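Local coordinates for five-membered-cyclitol-phosphate synthase (Streptomyces citricolor, PDB 6K96), which belongs to the myo-inositol-1-phosphate synthase family and binds nicotinamide-adenine-dinucleotide in a Rossmann-type domain, at residues L128-P133 with I141-A146; E170-E173 with P178-G181; L55-A60 with V70-A75; L101-A106 with L136-I141. All coordinates share one frame; numbering follows the deposited sequence.

All four contacts lie in the Rossmann-type domain, and contacts 1, 2 and 3 join strands of its six-stranded parallel sheet to helices. Along the chain contact 3 closes first; contacts 4 and 1 then interlace, their segments alternating and both drawing on helix 137-149; contact 2 comes last. Contacts 1 and 4 share Ile141, and their centres are about 8 Å apart, whereas the centres of contacts 2 and 3 stand about 25 Å apart. Contact 1 also touches contact 2, Ala144 O lying 3.3 Å from Phe172 CZ. Contacts 1 and 4 both supply residues of the NAD pocket, so one helix ties sheet, neighbouring loop and cofactor together.

Contact 1: residues L128-P133 with I141-A146; sequences LLYSLP and IAYARA. With NAD (nicotinamide-adenine-dinucleotide), chain G.
In the beta-alpha-beta unit formed by strand 127-130, helix 137-149 and strand 153-156, Tyr143 reaches back from the helix to Leu128 and Tyr130 of the strand and Leu132 of the loop beyond it. This is the Rossmann-type arrangement, in which the loop following a parallel strand meets a dinucleotide. Tyr143 carries the helix side of the contact, its CG set anti to the carbonyl carbon (chi1 -76°) and its ring thereby pointed toward the loop. The two tyrosine side chains cross at about a right angle, and Tyr143 CD2 comes in at the edge of the Tyr130 ring, 3.9 Å from Tyr130 CE1. Leu128 approaches through one branch, with CD2 at 4.0 Å from Tyr143 CB, and Leu132 CD2 lies 4.1 Å from Tyr143 CE2. Packing across the segments is thus apolar, and buried throughout; Ile116 of helix 111-122 also adjoins Tyr143.

The loop also holds NAD. Leu132 sets its branches against the adenine, CD2 lying 3.4 Å from NAD C6A, while Pro133 CD sits near the adenosine ribose. At the other ribose, NAD O3D donates a 2.9 Å hydrogen bond to Leu132 O. The phenol of Tyr143 is hydrogen-bonded to the backbone N of Leu101, and its OH also lies 3.0 Å from NAD N1A.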
loop_
_atom_site.group_PDB
_atom_site.type_symbol
_atom_site.label_atom_id
_atom_site.label_comp_id
_atom_site.label_asym_id
_atom_site.label_seq_id
_atom_site.Cartn_x
_atom_site.Cartn_y
_atom_site.Cartn_z
ATOM N N LEU B 128 6.544 -32.915 -25.352
ATOM C CA LEU B 128 5.176 -32.379 -25.477
ATOM C C LEU B 128 4.872 -31.626 -24.186
ATOM O O LEU B 128 4.973 -32.237 -23.125
ATOM C CB LEU B 128 4.175 -33.504 -25.712
ATOM C CG LEU B 128 2.738 -32.993 -25.731
ATOM C CD1 LEU B 128 2.485 -32.156 -26.947
ATOM C CD2 LEU B 128 1.749 -34.107 -25.665
ATOM N N LEU B 129 4.617 -30.324 -24.291
ATOM C CA LEU B 129 4.190 -29.436 -23.178
ATOM C C LEU B 129 2.655 -29.418 -23.108
ATOM O O LEU B 129 1.972 -28.862 -24.024
ATOM C CB LEU B 129 4.745 -28.026 -23.415
ATOM C CG LEU B 129 4.397 -26.994 -22.341
ATOM C CD1 LEU B 129 4.999 -27.384 -20.999
ATOM C CD2 LEU B 129 4.852 -25.614 -22.772
ATOM N N TYR B 130 2.119 -29.979 -22.036
ATOM C CA TYR B 130 0.679 -29.987 -21.766
ATOM C C TYR B 130 0.301 -28.696 -21.070
ATOM O O TYR B 130 0.672 -28.522 -19.882
ATOM C CB TYR B 130 0.338 -31.201 -20.904
ATOM C CG TYR B 130 -1.117 -31.290 -20.527
ATOM C CD1 TYR B 130 -2.059 -31.699 -21.460
ATOM C CD2 TYR B 130 -1.558 -30.942 -19.260
ATOM C CE1 TYR B 130 -3.406 -31.803 -21.131
ATOM C CE2 TYR B 130 -2.905 -31.021 -18.925
ATOM C CZ TYR B 130 -3.832 -31.474 -19.855
ATOM O OH TYR B 130 -5.150 -31.589 -19.523
ATOM N N SER B 131 -0.431 -27.828 -21.732
ATOM C CA SER B 131 -0.663 -26.470 -21.177
ATOM C C SER B 131 -2.129 -26.083 -21.353
ATOM O O SER B 131 -2.412 -24.907 -21.653
ATOM C CB SER B 131 0.256 -25.461 -21.813
ATOM O OG SER B 131 0.532 -24.379 -20.909
ATOM N N LEU B 132 -3.016 -27.029 -21.094
ATOM C CA LEU B 132 -4.488 -26.863 -21.181
ATOM C C LEU B 132 -5.002 -26.221 -19.902
ATOM O O LEU B 132 -4.301 -26.131 -18.897
ATOM C CB LEU B 132 -5.144 -28.247 -21.355
ATOM C CG LEU B 132 -5.353 -28.740 -22.790
ATOM C CD1 LEU B 132 -4.009 -29.032 -23.419
ATOM C CD2 LEU B 132 -6.203 -29.984 -22.816
ATOM N N PRO B 133 -6.300 -25.857 -19.896
ATOM C CA PRO B 133 -6.928 -25.397 -18.670
ATOM C C PRO B 133 -6.794 -26.441 -17.547
ATOM O O PRO B 133 -6.628 -27.649 -17.786
ATOM C CB PRO B 133 -8.400 -25.152 -19.109
ATOM C CG PRO B 133 -8.363 -24.971 -20.605
ATOM C CD PRO B 133 -7.214 -25.852 -21.064
ATOM N N ILE B 141 -4.274 -37.230 -19.059
ATOM C CA ILE B 141 -3.996 -38.690 -19.260
ATOM C C ILE B 141 -3.774 -38.945 -20.759
ATOM O O ILE B 141 -2.806 -39.611 -21.103
ATOM C CB ILE B 141 -5.155 -39.547 -18.677
ATOM C CG1 ILE B 141 -4.934 -39.871 -17.198
ATOM C CG2 ILE B 141 -5.389 -40.800 -19.505
ATOM C CD1 ILE B 141 -3.593 -40.505 -16.941
ATOM N N ALA B 142 -4.668 -38.428 -21.608
ATOM C CA ALA B 142 -4.751 -38.722 -23.058
ATOM C C ALA B 142 -3.500 -38.200 -23.746
ATOM O O ALA B 142 -2.798 -39.026 -24.333
ATOM C CB ALA B 142 -6.019 -38.170 -23.664
ATOM N N TYR B 143 -3.221 -36.896 -23.679
ATOM C CA TYR B 143 -1.985 -36.327 -24.262
ATOM C C TYR B 143 -0.760 -37.059 -23.715
ATOM O O TYR B 143 0.249 -37.174 -24.433
ATOM C CB TYR B 143 -1.873 -34.812 -24.014
ATOM C CG TYR B 143 -2.778 -34.028 -24.919
ATOM C CD1 TYR B 143 -2.423 -33.797 -26.236
ATOM C CD2 TYR B 143 -4.013 -33.612 -24.490
ATOM C CE1 TYR B 143 -3.275 -33.136 -27.108
ATOM C CE2 TYR B 143 -4.884 -32.976 -25.353
ATOM C CZ TYR B 143 -4.522 -32.742 -26.662
ATOM O OH TYR B 143 -5.377 -32.055 -27.468
ATOM N N ALA B 144 -0.833 -37.561 -22.490
ATOM C CA ALA B 144 0.314 -38.253 -21.862
ATOM C C ALA B 144 0.520 -39.639 -22.523
ATOM O O ALA B 144 1.664 -40.040 -22.795
ATOM C CB ALA B 144 0.119 -38.286 -20.357
ATOM N N ARG B 145 -0.541 -40.364 -22.822
ATOM C CA ARG B 145 -0.398 -41.716 -23.438
ATOM C C ARG B 145 -0.018 -41.517 -24.907
ATOM O O ARG B 145 0.806 -42.293 -25.413
ATOM C CB ARG B 145 -1.658 -42.532 -23.177
ATOM C CG ARG B 145 -1.911 -42.675 -21.681
ATOM C CD ARG B 145 -2.624 -43.950 -21.301
ATOM N NE ARG B 145 -4.076 -43.842 -21.411
ATOM C CZ ARG B 145 -4.907 -44.869 -21.345
ATOM N NH1 ARG B 145 -4.433 -46.099 -21.186
ATOM N NH2 ARG B 145 -6.211 -44.672 -21.444
ATOM N N ALA B 146 -0.518 -40.429 -25.514
ATOM C CA ALA B 146 -0.189 -40.012 -26.897
ATOM C C ALA B 146 1.317 -39.835 -26.980
ATOM O O ALA B 146 1.914 -40.395 -27.879
ATOM C CB ALA B 146 -0.924 -38.761 -27.259
HETATM P PA NAD G . -4.761 -20.479 -21.301
HETATM O O1A NAD G . -6.188 -20.490 -20.907
HETATM O O2A NAD G . -4.225 -19.151 -21.762
HETATM O O5B NAD G . -4.344 -21.617 -22.310
HETATM C C5B NAD G . -5.303 -22.693 -22.439
HETATM C C4B NAD G . -5.328 -23.157 -23.871
HETATM O O4B NAD G . -5.808 -24.536 -24.009
HETATM C C3B NAD G . -6.253 -22.316 -24.756
HETATM O O3B NAD G . -5.586 -22.058 -25.985
HETATM C C2B NAD G . -7.427 -23.264 -24.982
HETATM O O2B NAD G . -8.098 -22.737 -26.090
HETATM C C1B NAD G . -6.640 -24.566 -25.160
HETATM N N9A NAD G . -7.380 -25.813 -25.136
HETATM C C8A NAD G . -8.547 -26.006 -24.438
HETATM N N7A NAD G . -8.978 -27.246 -24.488
HETATM C C5A NAD G . -8.023 -27.925 -25.238
HETATM C C6A NAD G . -7.928 -29.276 -25.629
HETATM N N6A NAD G . -8.821 -30.192 -25.272
HETATM N N1A NAD G . -6.832 -29.654 -26.341
HETATM C C2A NAD G . -5.947 -28.697 -26.678
HETATM N N3A NAD G . -5.950 -27.401 -26.379
HETATM C C4A NAD G . -7.021 -27.059 -25.638
HETATM O O3 NAD G . -3.924 -20.936 -20.033
HETATM P PN NAD G . -2.447 -20.499 -19.570
HETATM O O1N NAD G . -1.532 -20.730 -20.710
HETATM O O2N NAD G . -2.663 -19.165 -18.924
HETATM O O5D NAD G . -2.155 -21.618 -18.445
HETATM C C5D NAD G . -2.149 -23.040 -18.880
HETATM C C4D NAD G . -2.218 -23.930 -17.674
HETATM O O4D NAD G . -1.050 -23.782 -16.835
HETATM C C3D NAD G . -3.434 -23.637 -16.784
HETATM O O3D NAD G . -3.904 -24.874 -16.294
HETATM C C2D NAD G . -2.815 -22.912 -15.593
HETATM O O2D NAD G . -3.469 -23.063 -14.347
HETATM C C1D NAD G . -1.476 -23.638 -15.473
HETATM N N1N NAD G . -0.543 -22.836 -14.625
HETATM C C2N NAD G . -0.353 -21.443 -14.919
HETATM C C3N NAD G . 0.346 -20.611 -14.061
HETATM C C7N NAD G . 0.538 -19.161 -14.465
HETATM O O7N NAD G . 0.189 -18.789 -15.578
HETATM N N7N NAD G . 1.076 -18.328 -13.577
HETATM C C4N NAD G . 0.827 -21.169 -12.877
HETATM C C5N NAD G . 0.791 -22.545 -12.689
HETATM C C6N NAD G . 0.032 -23.346 -13.523
#

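Contact 2: residues E170-E173 with P178-G181; sequences EEFE and PLIG
Phe172 of helix 166-174 and Leu179 of strand 179-180 face each other across the helix-to-strand connection of a beta-alpha-beta unit, the one that begins with strand 153-156. Both residues aim their CB atoms at the opposite segment, and their side chains cross at about a right angle. In Leu179, CG is anti to the backbone N (chi1 178°), which brings its branches against the phenyl ring. Leu179 CB lies beside the root of the ring, 3.7 Å from Phe172 CG, while CD1 sits over the face, 3.8 Å from the ring centroid and 15° off the normal. That is a CH-pi contact, displaced somewhat toward the CE2 side of the ring. The second branch, Leu179 CD2, lies nearer the ring's root, 3.8 Å from Phe172 CD2. For its part, the phenylalanine has chi2 at -87°, a twist that presents the flat of the ring to the leucine. Pro178 contributes through its backbone, its O approaching Phe172 CD1 obliquely at 3.8 Å.

Phe154 of the adjoining strand touches both side chains, and Leu148 of helix 137-149 also packs on Phe172. With no hydrogen bond linking the two segments, their buried meeting rests on dispersion and CH-pi attraction, forces that depend on the fit of leucine to ring rather than on any directed polar bond.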
loop_
_atom_site.group_PDB
_atom_site.type_symbol
_atom_site.label_atom_id
_atom_site.label_comp_id
_atom_site.label_asym_id
_atom_site.label_seq_id
_atom_site.Cartn_x
_atom_site.Cartn_y
_atom_site.Cartn_z
ATOM N N GLU B 170 5.772 -45.624 -14.008
ATOM C CA GLU B 170 6.399 -46.958 -14.256
ATOM C C GLU B 170 6.580 -47.155 -15.771
ATOM O O GLU B 170 7.727 -47.418 -16.217
ATOM C CB GLU B 170 5.539 -48.094 -13.664
ATOM C CG GLU B 170 6.318 -49.205 -12.959
ATOM C CD GLU B 170 7.081 -50.203 -13.836
ATOM O OE1 GLU B 170 6.424 -51.181 -14.343
ATOM O OE2 GLU B 170 8.353 -50.029 -13.998
ATOM N N GLU B 171 5.500 -47.022 -16.545
ATOM C CA GLU B 171 5.560 -47.262 -18.011
ATOM C C GLU B 171 6.556 -46.269 -18.638
ATOM O O GLU B 171 7.503 -46.744 -19.258
ATOM C CB GLU B 171 4.141 -47.318 -18.594
ATOM C CG GLU B 171 3.434 -48.656 -18.290
ATOM C CD GLU B 171 4.305 -49.931 -18.233
ATOM O OE1 GLU B 171 4.855 -50.332 -19.287
ATOM O OE2 GLU B 171 4.475 -50.518 -17.114
ATOM N N PHE B 172 6.397 -44.957 -18.420
ATOM C CA PHE B 172 7.358 -43.909 -18.861
ATOM C C PHE B 172 8.781 -44.271 -18.407
ATOM O O PHE B 172 9.687 -44.215 -19.249
ATOM C CB PHE B 172 6.950 -42.525 -18.343
ATOM C CG PHE B 172 6.035 -41.720 -19.233
ATOM C CD1 PHE B 172 6.545 -40.907 -20.216
ATOM C CD2 PHE B 172 4.664 -41.752 -19.057
ATOM C CE1 PHE B 172 5.711 -40.171 -21.035
ATOM C CE2 PHE B 172 3.818 -41.000 -19.859
ATOM C CZ PHE B 172 4.346 -40.216 -20.855
ATOM N N GLU B 173 8.990 -44.556 -17.113
ATOM C CA GLU B 173 10.317 -44.927 -16.519
ATOM C C GLU B 173 10.956 -46.004 -17.405
ATOM O O GLU B 173 12.079 -45.771 -17.894
ATOM C CB GLU B 173 10.214 -45.554 -15.116
ATOM C CG GLU B 173 10.306 -44.609 -13.909
ATOM C CD GLU B 173 10.047 -45.271 -12.541
ATOM O OE1 GLU B 173 10.218 -46.522 -12.429
ATOM O OE2 GLU B 173 9.646 -44.561 -11.576
ATOM N N PRO B 178 11.147 -39.389 -20.304
ATOM C CA PRO B 178 10.946 -38.523 -19.149
ATOM C C PRO B 178 9.470 -38.145 -19.031
ATOM O O PRO B 178 8.833 -37.875 -20.033
ATOM C CB PRO B 178 11.802 -37.274 -19.422
ATOM C CG PRO B 178 12.544 -37.547 -20.716
ATOM C CD PRO B 178 11.781 -38.658 -21.415
ATOM N N LEU B 179 8.987 -38.122 -17.791
ATOM C CA LEU B 179 7.633 -37.639 -17.419
ATOM C C LEU B 179 7.802 -36.629 -16.276
ATOM O O LEU B 179 8.231 -37.031 -15.177
ATOM C CB LEU B 179 6.761 -38.842 -17.018
ATOM C CG LEU B 179 5.331 -38.531 -16.547
ATOM C CD1 LEU B 179 4.443 -38.075 -17.704
ATOM C CD2 LEU B 179 4.698 -39.747 -15.869
ATOM N N ILE B 180 7.476 -35.361 -16.523
ATOM C CA ILE B 180 7.818 -34.230 -15.611
ATOM C C ILE B 180 6.522 -33.591 -15.135
ATOM O O ILE B 180 5.786 -33.034 -15.960
ATOM C CB ILE B 180 8.754 -33.230 -16.316
ATOM C CG1 ILE B 180 9.949 -33.964 -16.938
ATOM C CG2 ILE B 180 9.180 -32.107 -15.381
ATOM C CD1 ILE B 180 10.822 -34.718 -15.955
ATOM N N GLY B 181 6.265 -33.690 -13.842
ATOM C CA GLY B 181 5.000 -33.244 -13.263
ATOM C C GLY B 181 4.924 -33.594 -11.793
ATOM O O GLY B 181 5.813 -34.272 -11.311
#

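Contact 3: residues L55-A60 with V70-A75; sequences LTFVAA and VPFKDA
Aromatic packing dominates where Phe57 of strand 55-62 meets Phe72, the first residue of the short helix 72-75, within the second beta-alpha-beta unit of the Rossmann-type sheet. The ring planes are 30° apart and slid past one another, with centroids separated by 4.9 Å, so overlap is slight. Phe72 CE2 sits over one face of the Phe57 ring, 3.5 Å from Phe57 CG. An off-centre CH-pi contact adds to this: Phe57 CB lies 4.2 Å from the Phe72 centroid. Phe20 of helix 14-31 meets both rings edge-to-face.

A further apolar contact comes from Ala60, whose CB is 3.7 Å from Phe72 CD1. With CG anti to the backbone N (chi1 -175°), the Phe72 ring lies between Phe57 and Ala60.

No hydrogen bond crosses between the two segments; within 70-75, Pro71 O accepts from both Asp74 N and Ala75 N, and Lys73 NZ makes a 3.2 Å salt bridge to Asp74 OD1. Between these two segments the join is apolar; the Lys73-Asp74 pair lies away from it.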
loop_
_atom_site.group_PDB
_atom_site.type_symbol
_atom_site.label_atom_id
_atom_site.label_comp_id
_atom_site.label_asym_id
_atom_site.label_seq_id
_atom_site.Cartn_x
_atom_site.Cartn_y
_atom_site.Cartn_z
ATOM N N LEU B 55 14.983 -23.360 -28.823
ATOM C CA LEU B 55 13.555 -23.773 -28.876
ATOM C C LEU B 55 13.078 -23.735 -30.331
ATOM O O LEU B 55 13.066 -22.639 -30.951
ATOM C CB LEU B 55 12.731 -22.780 -28.044
ATOM C CG LEU B 55 11.783 -23.346 -27.001
ATOM C CD1 LEU B 55 12.440 -24.456 -26.214
ATOM C CD2 LEU B 55 11.353 -22.249 -26.053
ATOM N N THR B 56 12.637 -24.874 -30.845
ATOM C CA THR B 56 11.962 -24.944 -32.163
ATOM C C THR B 56 10.561 -25.498 -31.917
ATOM O O THR B 56 10.448 -26.608 -31.466
ATOM C CB THR B 56 12.791 -25.748 -33.170
ATOM O OG1 THR B 56 14.019 -26.159 -32.572
ATOM C CG2 THR B 56 13.114 -24.962 -34.426
ATOM N N PHE B 57 9.528 -24.700 -32.103
ATOM C CA PHE B 57 8.139 -25.169 -32.003
ATOM C C PHE B 57 7.860 -25.959 -33.276
ATOM O O PHE B 57 8.076 -25.408 -34.364
ATOM C CB PHE B 57 7.220 -23.967 -31.833
ATOM C CG PHE B 57 7.380 -23.288 -30.498
ATOM C CD1 PHE B 57 8.418 -22.395 -30.279
ATOM C CD2 PHE B 57 6.530 -23.594 -29.442
ATOM C CE1 PHE B 57 8.607 -21.819 -29.037
ATOM C CE2 PHE B 57 6.683 -22.967 -28.220
ATOM C CZ PHE B 57 7.725 -22.086 -28.020
ATOM N N VAL B 58 7.397 -27.206 -33.165
ATOM C CA VAL B 58 7.271 -28.114 -34.346
ATOM C C VAL B 58 5.804 -28.521 -34.505
ATOM O O VAL B 58 5.382 -28.936 -35.617
ATOM C CB VAL B 58 8.212 -29.319 -34.197
ATOM C CG1 VAL B 58 9.670 -28.863 -34.286
ATOM C CG2 VAL B 58 7.968 -30.107 -32.903
ATOM N N ALA B 59 5.030 -28.337 -33.438
ATOM C CA ALA B 59 3.689 -28.941 -33.305
ATOM C C ALA B 59 2.882 -28.162 -32.276
ATOM O O ALA B 59 3.442 -27.766 -31.242
ATOM C CB ALA B 59 3.853 -30.404 -32.947
ATOM N N ALA B 60 1.597 -28.028 -32.548
ATOM C CA ALA B 60 0.658 -27.271 -31.709
ATOM C C ALA B 60 -0.743 -27.841 -31.901
ATOM O O ALA B 60 -1.141 -28.083 -33.070
ATOM C CB ALA B 60 0.713 -25.804 -32.063
ATOM N N VAL B 70 -4.746 -21.967 -37.980
ATOM C CA VAL B 70 -3.961 -20.712 -38.033
ATOM C C VAL B 70 -2.467 -21.051 -37.888
ATOM O O VAL B 70 -2.060 -21.946 -37.136
ATOM C CB VAL B 70 -4.476 -19.743 -36.955
ATOM C CG1 VAL B 70 -3.702 -18.442 -36.969
ATOM C CG2 VAL B 70 -5.955 -19.478 -37.118
ATOM N N PRO B 71 -1.590 -20.373 -38.649
ATOM C CA PRO B 71 -0.149 -20.548 -38.466
ATOM C C PRO B 71 0.274 -20.104 -37.052
ATOM O O PRO B 71 -0.206 -19.083 -36.554
ATOM C CB PRO B 71 0.503 -19.692 -39.569
ATOM C CG PRO B 71 -0.630 -19.331 -40.520
ATOM C CD PRO B 71 -1.923 -19.432 -39.729
ATOM N N PHE B 72 1.151 -20.902 -36.445
ATOM C CA PHE B 72 1.541 -20.846 -35.014
ATOM C C PHE B 72 1.793 -19.405 -34.597
ATOM O O PHE B 72 1.174 -18.932 -33.644
ATOM C CB PHE B 72 2.804 -21.686 -34.804
ATOM C CG PHE B 72 3.224 -21.810 -33.368
ATOM C CD1 PHE B 72 2.483 -22.572 -32.472
ATOM C CD2 PHE B 72 4.337 -21.145 -32.900
ATOM C CE1 PHE B 72 2.873 -22.678 -31.140
ATOM C CE2 PHE B 72 4.729 -21.255 -31.575
ATOM C CZ PHE B 72 4.000 -22.020 -30.697
ATOM N N LYS B 73 2.694 -18.747 -35.330
ATOM C CA LYS B 73 3.082 -17.325 -35.178
ATOM C C LYS B 73 1.860 -16.465 -34.852
ATOM O O LYS B 73 1.994 -15.579 -34.005
ATOM C CB LYS B 73 3.747 -16.825 -36.462
ATOM C CG LYS B 73 4.760 -15.710 -36.230
ATOM C CD LYS B 73 4.523 -14.479 -37.057
ATOM C CE LYS B 73 3.480 -13.535 -36.495
ATOM N NZ LYS B 73 2.912 -12.702 -37.585
ATOM N N ASP B 74 0.729 -16.692 -35.519
ATOM C CA ASP B 74 -0.482 -15.831 -35.435
ATOM C C ASP B 74 -1.392 -16.315 -34.301
ATOM O O ASP B 74 -1.923 -15.445 -33.564
ATOM C CB ASP B 74 -1.242 -15.800 -36.766
ATOM C CG ASP B 74 -0.536 -15.045 -37.889
ATOM O OD1 ASP B 74 -0.034 -13.902 -37.645
ATOM O OD2 ASP B 74 -0.519 -15.589 -39.021
ATOM N N ALA B 75 -1.544 -17.638 -34.195
ATOM C CA ALA B 75 -2.310 -18.381 -33.166
ATOM C C ALA B 75 -1.908 -17.974 -31.738
ATOM O O ALA B 75 -2.840 -17.856 -30.888
ATOM C CB ALA B 75 -2.122 -19.880 -33.366
#

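Contact 4: residues L101-A106 with L136-I141; sequences LTEEDA and LQWAAI
Asp105 OD2 is gripped twice by Thr102, and the loop so folded brings Glu103 over the indole of Trp138. Thr102 N donates to the anti lone pair of OD2, while Thr102 OG1 donates to Asp105 OD2 at 2.8 Å from well above the carboxylate plane (65°).

Across the contact, Glu103 CA rests over the six-membered ring of Trp138, 3.5 Å from its centroid and 5° off the normal, a CH-pi contact. Beyond it the extended glutamate chain runs on over the pyrrole portion; its carboxylate is nearly parallel to the ring (7°), with Glu103 CD 3.7 Å from Trp138 CD1. Ala139 CB covers the opposite face, so the indole is sandwiched. At its edge, in plane, Leu101 O lies 3.3 Å from Trp138 CH2.

Leu101 O is also hydrogen-bonded to N6A of NAD. Since no hydrogen bond crosses between 101-106 and 136-141, CH-pi and van der Waals contact join these two segments beside the cofactor's adenine; Tyr143, further along the helix, adds a hydrogen bond to the loop.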
loop_
_atom_site.group_PDB
_atom_site.type_symbol
_atom_site.label_atom_id
_atom_site.label_comp_id
_atom_site.label_asym_id
_atom_site.label_seq_id
_atom_site.Cartn_x
_atom_site.Cartn_y
_atom_site.Cartn_z
ATOM N N LEU B 101 -7.434 -33.215 -29.187
ATOM C CA LEU B 101 -8.380 -34.252 -28.702
ATOM C C LEU B 101 -9.525 -33.562 -27.974
ATOM O O LEU B 101 -9.247 -32.881 -26.983
ATOM C CB LEU B 101 -7.717 -35.182 -27.683
ATOM C CG LEU B 101 -6.472 -35.941 -28.131
ATOM C CD1 LEU B 101 -5.757 -36.563 -26.936
ATOM C CD2 LEU B 101 -6.816 -37.003 -29.143
ATOM N N THR B 102 -10.767 -33.809 -28.391
ATOM C CA THR B 102 -11.987 -33.535 -27.584
ATOM C C THR B 102 -12.256 -34.755 -26.694
ATOM O O THR B 102 -11.698 -35.814 -26.998
ATOM C CB THR B 102 -13.174 -33.266 -28.494
ATOM O OG1 THR B 102 -13.487 -34.611 -28.883
ATOM C CG2 THR B 102 -12.847 -32.296 -29.616
ATOM N N GLU B 103 -13.037 -34.609 -25.622
ATOM C CA GLU B 103 -13.209 -35.646 -24.558
ATOM C C GLU B 103 -13.557 -37.016 -25.192
ATOM O O GLU B 103 -13.040 -38.041 -24.692
ATOM C CB GLU B 103 -14.256 -35.191 -23.526
ATOM C CG GLU B 103 -14.375 -36.111 -22.312
ATOM C CD GLU B 103 -15.119 -35.567 -21.100
ATOM O OE1 GLU B 103 -15.501 -34.379 -21.134
ATOM O OE2 GLU B 103 -15.272 -36.319 -20.105
ATOM N N GLU B 104 -14.381 -37.061 -26.251
ATOM C CA GLU B 104 -14.798 -38.339 -26.920
ATOM C C GLU B 104 -13.621 -38.991 -27.660
ATOM O O GLU B 104 -13.597 -40.203 -27.735
ATOM C CB GLU B 104 -15.999 -38.196 -27.864
ATOM C CG GLU B 104 -16.239 -36.815 -28.439
ATOM C CD GLU B 104 -17.188 -35.953 -27.618
ATOM O OE1 GLU B 104 -18.336 -35.764 -28.091
ATOM O OE2 GLU B 104 -16.773 -35.472 -26.514
ATOM N N ASP B 105 -12.654 -38.218 -28.138
ATOM C CA ASP B 105 -11.414 -38.735 -28.784
ATOM C C ASP B 105 -10.373 -39.155 -27.735
ATOM O O ASP B 105 -9.228 -39.391 -28.126
ATOM C CB ASP B 105 -10.748 -37.688 -29.679
ATOM C CG ASP B 105 -11.660 -36.979 -30.662
ATOM O OD1 ASP B 105 -12.312 -37.673 -31.473
ATOM O OD2 ASP B 105 -11.671 -35.729 -30.636
ATOM N N ALA B 106 -10.722 -39.249 -26.452
ATOM C CA ALA B 106 -9.778 -39.677 -25.388
ATOM C C ALA B 106 -9.089 -40.991 -25.800
ATOM O O ALA B 106 -7.830 -41.062 -25.799
ATOM C CB ALA B 106 -10.527 -39.831 -24.077
ATOM N N LEU B 136 -8.990 -30.859 -16.451
ATOM C CA LEU B 136 -9.316 -31.816 -17.537
ATOM C C LEU B 136 -8.474 -33.077 -17.388
ATOM O O LEU B 136 -7.615 -33.276 -18.218
ATOM C CB LEU B 136 -9.093 -31.136 -18.893
ATOM C CG LEU B 136 -9.711 -29.739 -19.044
ATOM C CD1 LEU B 136 -8.995 -28.937 -20.146
ATOM C CD2 LEU B 136 -11.219 -29.798 -19.277
ATOM N N GLN B 137 -8.777 -33.915 -16.389
ATOM C CA GLN B 137 -8.087 -35.207 -16.068
ATOM C C GLN B 137 -8.051 -36.145 -17.280
ATOM O O GLN B 137 -6.987 -36.719 -17.552
ATOM C CB GLN B 137 -8.701 -35.880 -14.849
ATOM C CG GLN B 137 -7.896 -37.065 -14.319
ATOM C CD GLN B 137 -6.450 -36.809 -13.956
ATOM O OE1 GLN B 137 -6.134 -36.275 -12.895
ATOM N NE2 GLN B 137 -5.532 -37.221 -14.819
ATOM N N TRP B 138 -9.130 -36.270 -18.034
ATOM C CA TRP B 138 -9.134 -37.098 -19.270
ATOM C C TRP B 138 -8.035 -36.649 -20.256
ATOM O O TRP B 138 -7.449 -37.536 -20.917
ATOM C CB TRP B 138 -10.542 -37.115 -19.912
ATOM C CG TRP B 138 -10.977 -35.788 -20.445
ATOM C CD1 TRP B 138 -11.739 -34.845 -19.813
ATOM C CD2 TRP B 138 -10.612 -35.232 -21.720
ATOM N NE1 TRP B 138 -11.891 -33.739 -20.615
ATOM C CE2 TRP B 138 -11.207 -33.953 -21.793
ATOM C CE3 TRP B 138 -9.822 -35.674 -22.790
ATOM C CZ2 TRP B 138 -11.030 -33.126 -22.905
ATOM C CZ3 TRP B 138 -9.657 -34.856 -23.888
ATOM C CH2 TRP B 138 -10.250 -33.599 -23.939
ATOM N N ALA B 139 -7.779 -35.339 -20.391
ATOM C CA ALA B 139 -6.901 -34.799 -21.461
ATOM C C ALA B 139 -5.445 -35.007 -21.061
ATOM O O ALA B 139 -4.662 -35.547 -21.870
ATOM C CB ALA B 139 -7.184 -33.347 -21.727
ATOM N N ALA B 140 -5.111 -34.633 -19.828
ATOM C CA ALA B 140 -3.771 -34.822 -19.232
ATOM C C ALA B 140 -3.382 -36.298 -19.409
ATOM O O ALA B 140 -2.291 -36.583 -19.933
ATOM C CB ALA B 140 -3.822 -34.388 -17.783
ATOM N N ILE B 141 -4.274 -37.230 -19.059
ATOM C CA ILE B 141 -3.996 -38.690 -19.260
ATOM C C ILE B 141 -3.774 -38.945 -20.759
ATOM O O ILE B 141 -2.806 -39.611 -21.103
ATOM C CB ILE B 141 -5.155 -39.547 -18.677
ATOM C CG1 ILE B 141 -4.934 -39.871 -17.198
ATOM C CG2 ILE B 141 -5.389 -40.800 -19.505
ATOM C CD1 ILE B 141 -3.593 -40.505 -16.941
#